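Local coordinates for protein regulator of polyketide synthase expression (Bifidobacterium adolescentis, PDB 3ONQ) that is of uncertain function but probably acts as a transcriptional regulator of polyketide synthase genes through a C-terminal helix-turn-helix domain, at residues Leu27-Leu32 / Phe94-Ala99; Ser43-Leu48 / His85-Thr90; Pro194-Tyr199 / Leu230-Glu235; Thr201-Leu206 / Thr252-Gly257. All coordinates share one frame; numbering follows the deposited sequence.

Overall arrangement
The four contacts fall into two pairs, one at each end of the chain. Contacts 1 and 2 lie in the N-terminal alpha/beta part, with centres 8 Å apart. They pack successive helices on the neighbouring strands 94-100 and 86-91. Contact 2 is nested inside the chain loop that contact 1 closes. Contacts 3 and 4 lie in the helical C-terminal part, with centres 11 Å apart. They share helix 198-207 and alternate along the chain. Contacts 1 and 3 have centres 39 Å apart, on opposite sides of the chain's centre. Sulfate ions, probably from the crystallisation liquor, bind near contacts 2, 3 and 4.

Contact 1 of 4, residues Leu27-Leu32 / Phe94-Ala99; sequences LAFECL and FLLALA
Phe29 of helix 21-33 meets Leu96 of strand 94-100 with the edge of its ring. The closest approach is from Phe29 CE1 to Leu96 CB, 3.9 Å. Phe29 CZ follows at 4.1 Å from the same Leu96 CB. This methylene lies in the plane of the ring, so the leucine meets the rim of the phenyl group and does not cover its face. The first torsion explains the reach. Phe29 CG stands anti to the backbone N (chi1 180°), which carries the ring out from the helix to the strand. The two side chains cross at about a right angle.

One helical turn on, Leu32 meets Leu98. Here methyl touches methyl, with Leu32 CD1 and Leu98 CD2 4.1 Å apart. These two chains also cross nearly at right angles. Both begin with CB turned to the opposite segment.

Leu98 also touches Ala136 of helix 132-149, and Leu32 reaches Val133 and Leu140 there. Leu95 points to the other face of the sheet, where helix 67-80 covers it.

All four touching residues are buried and all meet through carbon. The helix is therefore held on this face of the sheet by shape and by exclusion of water, without polar pairing between these side chains.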
loop_
_atom_site.group_PDB
_atom_site.type_symbol
_atom_site.label_atom_id
_atom_site.label_comp_id
_atom_site.label_asym_id
_atom_site.label_seq_id
_atom_site.Cartn_x
_atom_site.Cartn_y
_atom_site.Cartn_z
ATOM N N LEU B 27 -13.715 -11.308 14.938
ATOM C CA LEU B 27 -12.405 -10.669 14.847
ATOM C C LEU B 27 -12.059 -10.323 13.402
ATOM O O LEU B 27 -11.575 -9.228 13.119
ATOM C CB LEU B 27 -11.312 -11.550 15.457
ATOM C CG LEU B 27 -9.880 -11.024 15.351
ATOM C CD1 LEU B 27 -9.713 -9.715 16.125
ATOM C CD2 LEU B 27 -8.872 -12.075 15.851
ATOM N N ALA B 28 -12.292 -11.257 12.484
ATOM C CA ALA B 28 -12.018 -10.973 11.082
ATOM C C ALA B 28 -12.940 -9.850 10.593
ATOM O O ALA B 28 -12.509 -8.943 9.885
ATOM C CB ALA B 28 -12.204 -12.211 10.243
ATOM N N PHE B 29 -14.209 -9.920 10.987
ATOM C CA PHE B 29 -15.171 -8.873 10.662
ATOM C C PHE B 29 -14.652 -7.511 11.098
ATOM O O PHE B 29 -14.555 -6.592 10.287
ATOM C CB PHE B 29 -16.526 -9.167 11.315
ATOM C CG PHE B 29 -17.587 -8.129 11.032
ATOM C CD1 PHE B 29 -18.273 -8.121 9.826
ATOM C CD2 PHE B 29 -17.918 -7.183 11.985
ATOM C CE1 PHE B 29 -19.264 -7.187 9.573
ATOM C CE2 PHE B 29 -18.902 -6.235 11.741
ATOM C CZ PHE B 29 -19.583 -6.242 10.533
ATOM N N GLU B 30 -14.289 -7.377 12.371
ATOM C CA GLU B 30 -13.841 -6.077 12.856
ATOM C C GLU B 30 -12.565 -5.613 12.175
ATOM O O GLU B 30 -12.410 -4.421 11.915
ATOM C CB GLU B 30 -13.662 -6.068 14.380
ATOM C CG GLU B 30 -14.962 -6.206 15.146
ATOM C CD GLU B 30 -14.738 -6.224 16.653
ATOM O OE1 GLU B 30 -13.634 -5.822 17.094
ATOM O OE2 GLU B 30 -15.658 -6.645 17.385
ATOM N N CYS B 31 -11.641 -6.538 11.903
ATOM C CA CYS B 31 -10.420 -6.149 11.219
ATOM C C CYS B 31 -10.765 -5.579 9.842
ATOM O O CYS B 31 -10.300 -4.511 9.465
ATOM C CB CYS B 31 -9.451 -7.324 11.084
ATOM S SG CYS B 31 -8.736 -7.896 12.665
ATOM N N LEU B 32 -11.595 -6.297 9.103
ATOM C CA LEU B 32 -11.946 -5.884 7.757
ATOM C C LEU B 32 -12.662 -4.540 7.789
ATOM O O LEU B 32 -12.366 -3.651 6.994
ATOM C CB LEU B 32 -12.818 -6.944 7.080
ATOM C CG LEU B 32 -12.152 -8.302 6.839
ATOM C CD1 LEU B 32 -13.174 -9.343 6.426
ATOM C CD2 LEU B 32 -11.031 -8.179 5.803
ATOM N N PHE B 94 -27.125 -2.078 12.169
ATOM C CA PHE B 94 -26.988 -2.801 10.898
ATOM C C PHE B 94 -26.388 -4.199 11.059
ATOM O O PHE B 94 -25.518 -4.413 11.897
ATOM C CB PHE B 94 -26.106 -2.020 9.925
ATOM C CG PHE B 94 -26.552 -0.611 9.703
ATOM C CD1 PHE B 94 -27.836 -0.340 9.267
ATOM C CD2 PHE B 94 -25.680 0.441 9.910
ATOM C CE1 PHE B 94 -28.243 0.958 9.060
ATOM C CE2 PHE B 94 -26.086 1.739 9.702
ATOM C CZ PHE B 94 -27.366 1.995 9.283
ATOM N N LEU B 95 -26.857 -5.137 10.241
ATOM C CA LEU B 95 -26.191 -6.424 10.068
ATOM C C LEU B 95 -25.520 -6.408 8.701
ATOM O O LEU B 95 -26.160 -6.083 7.701
ATOM C CB LEU B 95 -27.198 -7.575 10.153
ATOM C CG LEU B 95 -26.649 -8.999 10.024
ATOM C CD1 LEU B 95 -27.458 -9.960 10.858
ATOM C CD2 LEU B 95 -26.612 -9.461 8.555
ATOM N N LEU B 96 -24.230 -6.730 8.659
ATOM C CA LEU B 96 -23.495 -6.804 7.397
ATOM C C LEU B 96 -23.048 -8.236 7.173
ATOM O O LEU B 96 -22.605 -8.903 8.105
ATOM C CB LEU B 96 -22.269 -5.883 7.399
ATOM C CG LEU B 96 -22.451 -4.395 7.092
ATOM C CD1 LEU B 96 -23.514 -3.787 7.962
ATOM C CD2 LEU B 96 -21.127 -3.645 7.252
ATOM N N ALA B 97 -23.170 -8.699 5.934
ATOM C CA ALA B 97 -22.778 -10.046 5.569
ATOM C C ALA B 97 -21.868 -9.991 4.357
ATOM O O ALA B 97 -22.221 -9.404 3.327
ATOM C CB ALA B 97 -24.006 -10.894 5.258
ATOM N N LEU B 98 -20.706 -10.619 4.489
ATOM C CA LEU B 98 -19.747 -10.734 3.413
ATOM C C LEU B 98 -19.798 -12.166 2.896
ATOM O O LEU B 98 -19.410 -13.096 3.603
ATOM C CB LEU B 98 -18.350 -10.439 3.940
ATOM C CG LEU B 98 -17.217 -10.606 2.927
ATOM C CD1 LEU B 98 -17.177 -9.409 1.983
ATOM C CD2 LEU B 98 -15.895 -10.767 3.654
ATOM N N ALA B 99 -20.275 -12.347 1.669
ATOM C CA ALA B 99 -20.395 -13.689 1.100
ATOM C C ALA B 99 -19.244 -14.008 0.158
ATOM O O ALA B 99 -18.790 -13.159 -0.618
ATOM C CB ALA B 99 -21.730 -13.850 0.372
#

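Contact 2 of 4, residues Ser43-Leu48 / His85-Thr90; sequences SLMNIL and HVVIGT
His85, just before strand 86-91, faces the end of helix 39-48 at Leu48. Its CB is directed at the helix. CG is anti to the carbonyl carbon and beside the backbone N (chi1 -51°), which brings the ring up to the last helical residue. His85 ND1 is the ring atom nearest the helix, 3.8 Å from Leu48 O. His85 CE1, the next atom round, is 3.9 Å from Leu48 O. The carbonyl oxygen approaches the ring obliquely. A water joins the two groups. The water oxygen lies in the ring plane at the edge, 2.7 Å from His85 ND1. The same water donates a weak hydrogen bond of 3.4 Å to Leu48 O. The nearest atoms of a sulfate ion, probably from the crystallisation liquor, lie about 3 Å from the His85 side chain.

Further along the strand the contact becomes apolar. One methyl of Val87, CG2, serves two helix residues. Val87 CG2 lies 4.2 Å from Leu48 CD1 and 4.3 Å from Met45 SE. Met45 is selenomethionine here, and its chain is bent at each torsion, which brings SE to the valine methyl.

Trp50 lies close by. Its ring meets that of His85, and its side chain also touches Met45 and Val87. Helix 39-48 thus packs on strand 86-91, an edge strand of the sheet within this chain. Helix 21-33 lies alongside, with Ile24 against Leu48 and Glu25 against Val87. The far side of helix 39-48 meets a second subunit, where Ser43 OG is hydrogen-bonded to Glu30 of that subunit.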
loop_
_atom_site.group_PDB
_atom_site.type_symbol
_atom_site.label_atom_id
_atom_site.label_comp_id
_atom_site.label_asym_id
_atom_site.label_seq_id
_atom_site.Cartn_x
_atom_site.Cartn_y
_atom_site.Cartn_z
ATOM N N SER B 43 -4.476 -14.571 7.309
ATOM C CA SER B 43 -4.435 -15.802 8.100
ATOM C C SER B 43 -5.780 -16.101 8.775
ATOM O O SER B 43 -6.243 -17.243 8.783
ATOM C CB SER B 43 -3.303 -15.766 9.148
ATOM O OG SER B 43 -2.020 -15.830 8.537
ATOM N N LEU B 44 -6.408 -15.082 9.349
ATOM C CA LEU B 44 -7.714 -15.297 9.965
ATOM C C LEU B 44 -8.722 -15.798 8.935
ATOM O O LEU B 44 -9.485 -16.726 9.196
ATOM C CB LEU B 44 -8.228 -14.021 10.618
ATOM C CG LEU B 44 -7.451 -13.533 11.839
ATOM C CD1 LEU B 44 -8.106 -12.281 12.373
ATOM C CD2 LEU B 44 -7.399 -14.597 12.908
HETATM N N MSE B 45 -8.736 -15.177 7.761
HETATM C CA MSE B 45 -9.667 -15.604 6.719
HETATM C C MSE B 45 -9.292 -17.018 6.242
HETATM O O MSE B 45 -10.160 -17.854 5.989
HETATM C CB MSE B 45 -9.675 -14.612 5.557
HETATM C CG MSE B 45 -10.217 -13.236 5.950
HETATM SE SE MSE B 45 -12.132 -13.308 6.318
HETATM C CE MSE B 45 -12.713 -13.007 4.475
ATOM N N ASN B 46 -7.995 -17.280 6.130
ATOM C CA ASN B 46 -7.532 -18.643 5.843
ATOM C C ASN B 46 -8.139 -19.657 6.798
ATOM O O ASN B 46 -8.661 -20.681 6.388
ATOM C CB ASN B 46 -6.017 -18.717 5.978
ATOM C CG ASN B 46 -5.314 -18.757 4.653
ATOM O OD1 ASN B 46 -5.739 -19.457 3.734
ATOM N ND2 ASN B 46 -4.216 -18.012 4.545
ATOM N N ILE B 47 -8.045 -19.370 8.092
ATOM C CA ILE B 47 -8.553 -20.262 9.127
ATOM C C ILE B 47 -10.050 -20.492 8.989
ATOM O O ILE B 47 -10.548 -21.588 9.242
ATOM C CB ILE B 47 -8.234 -19.689 10.529
ATOM C CG1 ILE B 47 -6.761 -19.914 10.857
ATOM C CG2 ILE B 47 -9.119 -20.314 11.586
ATOM C CD1 ILE B 47 -6.158 -18.841 11.752
ATOM N N LEU B 48 -10.766 -19.444 8.587
ATOM C CA LEU B 48 -12.206 -19.525 8.388
ATOM C C LEU B 48 -12.579 -20.286 7.118
ATOM O O LEU B 48 -13.726 -20.700 6.960
ATOM C CB LEU B 48 -12.816 -18.120 8.340
ATOM C CG LEU B 48 -12.961 -17.414 9.692
ATOM C CD1 LEU B 48 -13.457 -15.988 9.492
ATOM C CD2 LEU B 48 -13.914 -18.198 10.589
ATOM N N HIS B 85 -19.107 -20.085 2.666
ATOM C CA HIS B 85 -18.493 -19.044 3.482
ATOM C C HIS B 85 -19.316 -17.775 3.438
ATOM O O HIS B 85 -19.605 -17.252 2.358
ATOM C CB HIS B 85 -17.079 -18.752 2.993
ATOM C CG HIS B 85 -16.235 -19.978 2.853
ATOM N ND1 HIS B 85 -15.963 -20.816 3.913
ATOM C CD2 HIS B 85 -15.613 -20.516 1.776
ATOM C CE1 HIS B 85 -15.206 -21.815 3.497
ATOM N NE2 HIS B 85 -14.978 -21.657 2.205
ATOM N N VAL B 86 -19.713 -17.301 4.614
ATOM C CA VAL B 86 -20.254 -15.964 4.753
ATOM C C VAL B 86 -19.889 -15.417 6.140
ATOM O O VAL B 86 -20.219 -16.014 7.168
ATOM C CB VAL B 86 -21.776 -15.918 4.458
ATOM C CG1 VAL B 86 -22.528 -16.829 5.385
ATOM C CG2 VAL B 86 -22.306 -14.483 4.550
ATOM N N VAL B 87 -19.154 -14.308 6.153
ATOM C CA VAL B 87 -18.791 -13.628 7.395
ATOM C C VAL B 87 -19.860 -12.614 7.736
ATOM O O VAL B 87 -20.149 -11.709 6.940
ATOM C CB VAL B 87 -17.441 -12.912 7.264
ATOM C CG1 VAL B 87 -17.191 -12.005 8.477
ATOM C CG2 VAL B 87 -16.320 -13.949 7.109
ATOM N N ILE B 88 -20.451 -12.768 8.916
ATOM C CA ILE B 88 -21.563 -11.922 9.334
ATOM C C ILE B 88 -21.196 -11.169 10.594
ATOM O O ILE B 88 -20.582 -11.731 11.498
ATOM C CB ILE B 88 -22.824 -12.763 9.591
ATOM C CG1 ILE B 88 -23.195 -13.538 8.323
ATOM C CG2 ILE B 88 -23.985 -11.884 10.076
ATOM C CD1 ILE B 88 -24.503 -14.291 8.419
ATOM N N GLY B 89 -21.559 -9.893 10.651
ATOM C CA GLY B 89 -21.276 -9.082 11.825
ATOM C C GLY B 89 -22.252 -7.930 11.951
ATOM O O GLY B 89 -22.982 -7.615 11.016
ATOM N N THR B 90 -22.276 -7.290 13.108
ATOM C CA THR B 90 -23.201 -6.191 13.315
ATOM C C THR B 90 -22.453 -4.890 13.483
ATOM O O THR B 90 -21.301 -4.864 13.928
ATOM C CB THR B 90 -24.097 -6.411 14.536
ATOM O OG1 THR B 90 -23.278 -6.488 15.703
ATOM C CG2 THR B 90 -24.878 -7.703 14.387
HETATM O O HOH W 1 -17.047 -20.869 6.344
#

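Contact 3 of 4, residues Pro194-Tyr199 / Leu230-Glu235; sequences PDDPTY and LKRAAE. With SO4 (sulfate ion), chain R; SO4 (sulfate ion), chain S.
Thr198 of helix 198-207 meets helix 223-237 with both branches of its side chain. The tight part is the methyl. Thr198 CG2 presses on Ala233 CB at 3.6 Å, and the small alanine probably lets the helices come this close. Leu189 of helix 175-190 touches both residues.

The polar branch, OG1, stands beside the backbone N (chi1 -48°) and faces Asp196 and Arg232. Thr198 OG1 donates to Asp196 OD2 at 2.6 Å, using the syn lone pair of that oxygen. Thr198 OG1 accepts from Arg232 NH1 at 2.8 Å, in a bent bond of 141°. Asp196 OD2 also accepts from Thr198 N, 3.1 Å away, from above the carboxylate plane. This bond caps the helix start. Two donors of one residue thus grip one oxygen and would fix the carboxylate. A valine in place of Thr198 would probably leave Arg232 NH1 without its acceptor and the Asp196 carboxylate freer to turn.

The outer side is looser. Asp196 OD1 and Arg232 NH1 lie 4.4 Å apart, near enough for charge attraction, but no N-H points at the oxygen. Arg232 NH2 makes only a weak bond, 3.5 Å, to O4 of one sulfate.

Separately, the CB of Tyr199 points away from helix 223-237, and Tyr199 OH donates to O4 of a second sulfate at 2.7 Å. Arg190 and Arg258 also hold that ion. Both sulfates probably come from the crystallisation liquor.

Helices 212-219 and 223-237 probably form the helix-turn-helix of this PucR-type domain. The contact packs helix 198-207 and its capping turn on the second of them.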
loop_
_atom_site.group_PDB
_atom_site.type_symbol
_atom_site.label_atom_id
_atom_site.label_comp_id
_atom_site.label_asym_id
_atom_site.label_seq_id
_atom_site.Cartn_x
_atom_site.Cartn_y
_atom_site.Cartn_z
ATOM N N PRO B 194 -6.843 17.622 -23.442
ATOM C CA PRO B 194 -7.192 18.832 -22.687
ATOM C C PRO B 194 -8.013 19.834 -23.504
ATOM O O PRO B 194 -8.621 20.733 -22.912
ATOM C CB PRO B 194 -5.824 19.433 -22.327
ATOM C CG PRO B 194 -4.817 18.331 -22.592
ATOM C CD PRO B 194 -5.400 17.549 -23.724
ATOM N N ASP B 195 -8.025 19.680 -24.830
ATOM C CA ASP B 195 -8.831 20.529 -25.709
ATOM C C ASP B 195 -10.283 20.055 -25.813
ATOM O O ASP B 195 -11.140 20.783 -26.308
ATOM C CB ASP B 195 -8.225 20.617 -27.118
ATOM C CG ASP B 195 -6.936 21.426 -27.159
ATOM O OD1 ASP B 195 -6.154 21.230 -28.116
ATOM O OD2 ASP B 195 -6.701 22.251 -26.245
ATOM N N ASP B 196 -10.556 18.833 -25.367
ATOM C CA ASP B 196 -11.925 18.321 -25.375
ATOM C C ASP B 196 -12.800 19.226 -24.507
ATOM O O ASP B 196 -12.429 19.534 -23.376
ATOM C CB ASP B 196 -11.959 16.884 -24.856
ATOM C CG ASP B 196 -13.348 16.283 -24.903
ATOM O OD1 ASP B 196 -13.715 15.692 -25.940
ATOM O OD2 ASP B 196 -14.077 16.400 -23.904
ATOM N N PRO B 197 -13.960 19.665 -25.041
ATOM C CA PRO B 197 -14.825 20.660 -24.385
ATOM C C PRO B 197 -15.776 20.111 -23.311
ATOM O O PRO B 197 -16.444 20.915 -22.639
ATOM C CB PRO B 197 -15.651 21.219 -25.551
ATOM C CG PRO B 197 -15.765 20.058 -26.486
ATOM C CD PRO B 197 -14.440 19.330 -26.395
ATOM N N THR B 198 -15.841 18.790 -23.140
ATOM C CA THR B 198 -16.848 18.194 -22.252
ATOM C C THR B 198 -16.752 18.737 -20.821
ATOM O O THR B 198 -17.736 19.218 -20.270
ATOM C CB THR B 198 -16.764 16.649 -22.235
ATOM O OG1 THR B 198 -16.689 16.150 -23.578
ATOM C CG2 THR B 198 -17.978 16.051 -21.557
ATOM N N TYR B 199 -15.561 18.671 -20.231
ATOM C CA TYR B 199 -15.359 19.111 -18.850
ATOM C C TYR B 199 -15.741 20.576 -18.651
ATOM O O TYR B 199 -16.450 20.927 -17.712
ATOM C CB TYR B 199 -13.902 18.909 -18.425
ATOM C CG TYR B 199 -13.608 19.375 -17.012
ATOM C CD1 TYR B 199 -13.805 18.527 -15.926
ATOM C CD2 TYR B 199 -13.146 20.664 -16.764
ATOM C CE1 TYR B 199 -13.538 18.945 -14.632
ATOM C CE2 TYR B 199 -12.892 21.098 -15.465
ATOM C CZ TYR B 199 -13.081 20.226 -14.410
ATOM O OH TYR B 199 -12.819 20.636 -13.128
ATOM N N LEU B 230 -23.398 17.305 -22.668
ATOM C CA LEU B 230 -23.866 16.766 -21.386
ATOM C C LEU B 230 -24.248 15.296 -21.523
ATOM O O LEU B 230 -23.987 14.490 -20.636
ATOM C CB LEU B 230 -25.049 17.562 -20.847
ATOM C CG LEU B 230 -24.786 19.050 -20.666
ATOM C CD1 LEU B 230 -26.042 19.738 -20.168
ATOM C CD2 LEU B 230 -23.615 19.268 -19.720
ATOM N N LYS B 231 -24.865 14.962 -22.650
ATOM C CA LYS B 231 -25.267 13.593 -22.924
ATOM C C LYS B 231 -24.026 12.699 -22.996
ATOM O O LYS B 231 -23.986 11.613 -22.403
ATOM C CB LYS B 231 -26.083 13.534 -24.217
ATOM C CG LYS B 231 -26.589 12.149 -24.584
ATOM C CD LYS B 231 -27.586 12.222 -25.734
ATOM C CE LYS B 231 -27.642 10.907 -26.506
ATOM N NZ LYS B 231 -26.341 10.591 -27.169
ATOM N N ARG B 232 -23.002 13.177 -23.693
ATOM C CA ARG B 232 -21.749 12.439 -23.781
ATOM C C ARG B 232 -21.146 12.234 -22.391
ATOM O O ARG B 232 -20.691 11.139 -22.052
ATOM C CB ARG B 232 -20.757 13.173 -24.685
ATOM C CG ARG B 232 -19.425 12.458 -24.853
ATOM C CD ARG B 232 -18.317 13.419 -25.285
ATOM N NE ARG B 232 -18.537 13.969 -26.622
ATOM C CZ ARG B 232 -18.406 15.258 -26.939
ATOM N NH1 ARG B 232 -18.059 16.144 -26.016
ATOM N NH2 ARG B 232 -18.624 15.660 -28.183
ATOM N N ALA B 233 -21.143 13.286 -21.579
ATOM C CA ALA B 233 -20.613 13.173 -20.218
ATOM C C ALA B 233 -21.415 12.169 -19.380
ATOM O O ALA B 233 -20.863 11.507 -18.510
ATOM C CB ALA B 233 -20.577 14.531 -19.539
ATOM N N ALA B 234 -22.718 12.081 -19.638
ATOM C CA ALA B 234 -23.560 11.071 -19.006
ATOM C C ALA B 234 -23.110 9.677 -19.421
ATOM O O ALA B 234 -23.043 8.760 -18.595
ATOM C CB ALA B 234 -25.041 11.283 -19.368
ATOM N N GLU B 235 -22.786 9.513 -20.699
ATOM C CA GLU B 235 -22.379 8.198 -21.183
ATOM C C GLU B 235 -21.058 7.764 -20.576
ATOM O O GLU B 235 -20.896 6.603 -20.215
ATOM C CB GLU B 235 -22.316 8.163 -22.716
ATOM C CG GLU B 235 -23.683 8.418 -23.351
ATOM C CD GLU B 235 -23.626 8.625 -24.855
ATOM O OE1 GLU B 235 -22.504 8.706 -25.414
ATOM O OE2 GLU B 235 -24.714 8.712 -25.472
HETATM S S SO4 R . -10.558 23.748 -13.754
HETATM O O1 SO4 R . -11.840 24.383 -14.048
HETATM O O2 SO4 R . -9.814 23.486 -14.989
HETATM O O3 SO4 R . -9.776 24.619 -12.880
HETATM O O4 SO4 R . -10.804 22.487 -13.064
HETATM S S SO4 S . -18.143 19.249 -29.817
HETATM O O1 SO4 S . -18.781 18.886 -31.079
HETATM O O2 SO4 S . -16.960 18.417 -29.599
HETATM O O3 SO4 S . -17.744 20.652 -29.883
HETATM O O4 SO4 S . -19.089 19.037 -28.725
#

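Contact 4 of 4, residues Thr201-Leu206 / Thr252-Gly257; sequences TVSTFL and TALAIG
Leu254 of helix 244-261 points at helix 198-207 and ends against Ser203 and Leu206. Between these two segments CD1 of Leu254 does the touching; its CD2 packs on Tyr199. Leu254 CD1 lies 3.8 Å from Ser203 CA, close on the backbone of the opposite helix. Ser203 CB is 4.0 Å from the same Leu254 CD1. One turn further on, Leu206 CD1 meets Leu254 CD1, also at 4.0 Å.

The two leucines are built alike. In each, CG is anti to the carbonyl carbon and beside the backbone N (chi1 -66° in both). Each CB is directed at the other helix, and the side chains pass at a slant to meet methyl to methyl. The same Leu254 methyl thus touches both the serine backbone and the Leu206 methyl.

Ser203 lies differently. Its CB points to the side of the contact, and OG is anti to the backbone N (chi1 177°). The hydroxyl is hydrogen-bonded to Arg258 NH2, one turn beyond Leu254 on helix 244-261. Leu206 also packs on Ala247, Leu250 and Thr251 of that helix. Behind it, Thr252 OG1 is hydrogen-bonded to Tyr248 OH of a third subunit.

Both segments lie in the PucR C-terminal helix-turn-helix domain, where helix 244-261 packs on helix 198-207. The chemistry is mixed. A buried leucine methyl supplies the apolar join, and the small serine probably lets it reach the opposite backbone. The serine hydroxyl then adds a polar tie to the same helix through the arginine.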
loop_
_atom_site.group_PDB
_atom_site.type_symbol
_atom_site.label_atom_id
_atom_site.label_comp_id
_atom_site.label_asym_id
_atom_site.label_seq_id
_atom_site.Cartn_x
_atom_site.Cartn_y
_atom_site.Cartn_z
ATOM N N THR B 201 -17.756 22.271 -20.350
ATOM C CA THR B 201 -19.197 22.446 -20.570
ATOM C C THR B 201 -20.015 22.006 -19.368
ATOM O O THR B 201 -20.950 22.695 -18.964
ATOM C CB THR B 201 -19.700 21.700 -21.826
ATOM O OG1 THR B 201 -18.937 22.115 -22.959
ATOM C CG2 THR B 201 -21.176 22.024 -22.077
ATOM N N VAL B 202 -19.673 20.856 -18.798
ATOM C CA VAL B 202 -20.340 20.396 -17.583
ATOM C C VAL B 202 -20.093 21.390 -16.445
ATOM O O VAL B 202 -21.004 21.778 -15.723
ATOM C CB VAL B 202 -19.798 19.003 -17.164
ATOM C CG1 VAL B 202 -20.307 18.619 -15.784
ATOM C CG2 VAL B 202 -20.178 17.948 -18.199
ATOM N N SER B 203 -18.840 21.793 -16.283
ATOM C CA SER B 203 -18.487 22.712 -15.214
ATOM C C SER B 203 -19.284 24.004 -15.361
ATOM O O SER B 203 -19.847 24.528 -14.399
ATOM C CB SER B 203 -16.998 23.026 -15.288
ATOM O OG SER B 203 -16.655 23.976 -14.301
ATOM N N THR B 204 -19.322 24.525 -16.581
ATOM C CA THR B 204 -19.989 25.791 -16.827
ATOM C C THR B 204 -21.490 25.627 -16.617
ATOM O O THR B 204 -22.133 26.495 -16.060
ATOM C CB THR B 204 -19.732 26.291 -18.265
ATOM O OG1 THR B 204 -18.323 26.422 -18.488
ATOM C CG2 THR B 204 -20.401 27.621 -18.482
ATOM N N PHE B 205 -22.034 24.498 -17.038
ATOM C CA PHE B 205 -23.458 24.251 -16.914
ATOM C C PHE B 205 -23.887 24.249 -15.455
ATOM O O PHE B 205 -24.873 24.862 -15.106
ATOM C CB PHE B 205 -23.779 22.909 -17.562
ATOM C CG PHE B 205 -25.218 22.500 -17.469
ATOM C CD1 PHE B 205 -26.167 23.054 -18.297
ATOM C CD2 PHE B 205 -25.616 21.533 -16.575
ATOM C CE1 PHE B 205 -27.474 22.664 -18.219
ATOM C CE2 PHE B 205 -26.923 21.143 -16.503
ATOM C CZ PHE B 205 -27.851 21.710 -17.324
ATOM N N LEU B 206 -23.119 23.578 -14.609
ATOM C CA LEU B 206 -23.400 23.517 -13.183
ATOM C C LEU B 206 -23.284 24.872 -12.500
ATOM O O LEU B 206 -24.109 25.234 -11.686
ATOM C CB LEU B 206 -22.495 22.497 -12.503
ATOM C CG LEU B 206 -22.706 21.036 -12.889
ATOM C CD1 LEU B 206 -21.629 20.169 -12.308
ATOM C CD2 LEU B 206 -24.061 20.530 -12.494
ATOM N N THR B 252 -19.892 17.660 -6.759
ATOM C CA THR B 252 -19.027 17.148 -5.701
ATOM C C THR B 252 -17.726 16.623 -6.293
ATOM O O THR B 252 -16.634 16.935 -5.807
ATOM C CB THR B 252 -19.707 16.043 -4.873
ATOM O OG1 THR B 252 -20.920 16.547 -4.305
ATOM C CG2 THR B 252 -18.789 15.576 -3.744
ATOM N N ALA B 253 -17.839 15.851 -7.365
ATOM C CA ALA B 253 -16.653 15.345 -8.048
ATOM C C ALA B 253 -15.713 16.474 -8.511
ATOM O O ALA B 253 -14.487 16.352 -8.418
ATOM C CB ALA B 253 -17.053 14.449 -9.222
ATOM N N LEU B 254 -16.278 17.564 -9.021
ATOM C CA LEU B 254 -15.448 18.659 -9.507
ATOM C C LEU B 254 -14.679 19.302 -8.355
ATOM O O LEU B 254 -13.508 19.665 -8.515
ATOM C CB LEU B 254 -16.270 19.715 -10.265
ATOM C CG LEU B 254 -16.943 19.323 -11.590
ATOM C CD1 LEU B 254 -17.677 20.517 -12.199
ATOM C CD2 LEU B 254 -15.953 18.778 -12.580
ATOM N N ALA B 255 -15.329 19.427 -7.197
ATOM C CA ALA B 255 -14.671 19.982 -6.024
ATOM C C ALA B 255 -13.501 19.094 -5.624
ATOM O O ALA B 255 -12.384 19.585 -5.422
ATOM C CB ALA B 255 -15.662 20.144 -4.843
ATOM N N ILE B 256 -13.766 17.791 -5.500
ATOM C CA ILE B 256 -12.723 16.813 -5.178
ATOM C C ILE B 256 -11.544 16.954 -6.139
ATOM O O ILE B 256 -10.401 17.127 -5.718
ATOM C CB ILE B 256 -13.259 15.362 -5.248
ATOM C CG1 ILE B 256 -14.322 15.128 -4.181
ATOM C CG2 ILE B 256 -12.128 14.359 -5.037
ATOM C CD1 ILE B 256 -13.787 15.312 -2.804
ATOM N N GLY B 257 -11.834 16.887 -7.438
ATOM C CA GLY B 257 -10.812 17.017 -8.462
ATOM C C GLY B 257 -9.994 18.297 -8.372
ATOM O O GLY B 257 -8.761 18.256 -8.427
#